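Local coordinates for TRAP dicarboxylate transporter, DctP subunit (Anaerococcus prevoti, PDB 4N91), which binds alpha- and beta-D-glucuronate and probably delivers it, as the extracellular solute-binding subunit, to a TRAP-type transporter, at residues A[285-288]-A[289-292]. Sequence-based numbering, arbitrary orientation.
Sequences KEKA and SEMG
Ser289, Glu290 and Met291 each hydrogen-bond back to the residue four places earlier in the closing turns of helix 256-290, which ends in a Schellman motif at Gly292. The evidence lies first in the backbone. Ser289 N to Lys285 O spans 3.1 Å with an N-H...O angle of 162°, and Glu290 N to Glu286 O follows at 3.0 Å. The bond from Met291 N to Lys287 O, 2.9 Å, is less straight at 140°, and the same N-H is shared with Ala288 O, to which it makes a weak second bond. Gly292 is the first residue to leave helical phi/psi: it takes a positive phi, and its N donates to Ser289 O over 3.0 Å, closing the turn as one of the two bonds of the Schellman motif.

Among the side chains, two acidic groups meet on the exposed face. Glu286 has CG anti to the backbone N (chi1 162°) and bends at chi2, which swings its end toward the extended chain of Glu290. Their carboxylates stand nearly perpendicular, and Glu286 OE2 comes within 2.6 Å of Glu290 OE2. Two full negative charges so close would probably be unfavourable.

Nonpolar contact is sparser. Lys287 slants across Met291, a selenomethionine, with methylene CE 4.1 Å from Met291 CG. Both side chains also touch Thr221, while buried Ala288 turns to the protein interior against Leu220 and Phe295, so this helix end rests on helix 218-221 and strand 294-296. The nearby ligand site is not reached: the Lys285 side chain lies about 14 Å from bound beta-D-glucuronate. The carbonyl O of Met291 accepts a hydrogen bond from Lys230 NZ.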
loop_
_atom_site.group_PDB
_atom_site.type_symbol
_atom_site.label_atom_id
_atom_site.label_comp_id
_atom_site.label_asym_id
_atom_site.label_seq_id
_atom_site.Cartn_x
_atom_site.Cartn_y
_atom_site.Cartn_z
ATOM N N LYS A 285 -3.939 -13.716 10.592
ATOM C CA LYS A 285 -5.333 -14.144 10.697
ATOM C C LYS A 285 -5.523 -14.989 11.960
ATOM O O LYS A 285 -6.518 -14.841 12.659
ATOM C CB LYS A 285 -5.769 -14.947 9.480
ATOM C CG LYS A 285 -5.848 -14.149 8.191
ATOM C CD LYS A 285 -6.255 -15.074 7.058
ATOM C CE LYS A 285 -5.837 -14.544 5.722
ATOM N NZ LYS A 285 -6.165 -15.538 4.666
ATOM N N GLU A 286 -4.563 -15.866 12.248
ATOM C CA GLU A 286 -4.666 -16.756 13.398
ATOM C C GLU A 286 -4.555 -15.973 14.708
ATOM O O GLU A 286 -5.341 -16.176 15.650
ATOM C CB GLU A 286 -3.592 -17.843 13.309
ATOM C CG GLU A 286 -3.313 -18.572 14.629
ATOM C CD GLU A 286 -4.503 -19.369 15.128
ATOM O OE1 GLU A 286 -5.448 -19.584 14.337
ATOM O OE2 GLU A 286 -4.494 -19.781 16.313
ATOM N N LYS A 287 -3.586 -15.073 14.775
ATOM C CA LYS A 287 -3.374 -14.268 15.961
ATOM C C LYS A 287 -4.588 -13.352 16.214
ATOM O O LYS A 287 -5.023 -13.188 17.356
ATOM C CB LYS A 287 -2.079 -13.469 15.825
ATOM C CG LYS A 287 -1.854 -12.412 16.894
ATOM C CD LYS A 287 -1.294 -12.979 18.191
ATOM C CE LYS A 287 -1.250 -11.904 19.285
ATOM N NZ LYS A 287 -0.776 -10.576 18.775
ATOM N N ALA A 288 -5.153 -12.788 15.148
ATOM C CA ALA A 288 -6.371 -11.972 15.284
ATOM C C ALA A 288 -7.514 -12.795 15.890
ATOM O O ALA A 288 -8.209 -12.350 16.809
ATOM C CB ALA A 288 -6.780 -11.399 13.938
ATOM N N SER A 289 -7.697 -14.011 15.397
ATOM C CA SER A 289 -8.707 -14.889 15.973
ATOM C C SER A 289 -8.461 -15.084 17.468
ATOM O O SER A 289 -9.375 -14.989 18.279
ATOM C CB SER A 289 -8.709 -16.231 15.256
ATOM O OG SER A 289 -9.252 -16.092 13.959
ATOM N N GLU A 290 -7.208 -15.318 17.838
ATOM C CA GLU A 290 -6.870 -15.562 19.224
ATOM C C GLU A 290 -7.100 -14.324 20.090
ATOM O O GLU A 290 -7.406 -14.455 21.273
ATOM C CB GLU A 290 -5.416 -16.026 19.342
ATOM C CG GLU A 290 -5.148 -17.368 18.696
ATOM C CD GLU A 290 -3.671 -17.741 18.728
ATOM O OE1 GLU A 290 -2.829 -16.855 18.989
ATOM O OE2 GLU A 290 -3.352 -18.919 18.487
HETATM N N MSE A 291 -6.975 -13.139 19.490
HETATM C CA MSE A 291 -7.203 -11.862 20.157
HETATM C C MSE A 291 -8.699 -11.562 20.323
HETATM O O MSE A 291 -9.071 -10.580 20.958
HETATM C CB MSE A 291 -6.592 -10.716 19.344
HETATM C CG MSE A 291 -5.108 -10.611 19.390
HETATM SE SE MSE A 291 -4.588 -9.263 18.061
HETATM C CE MSE A 291 -5.427 -7.739 18.872
ATOM N N GLY A 292 -9.557 -12.363 19.707
ATOM C CA GLY A 292 -10.987 -12.137 19.810
ATOM C C GLY A 292 -11.612 -11.454 18.608
ATOM O O GLY A 292 -12.781 -11.072 18.640
#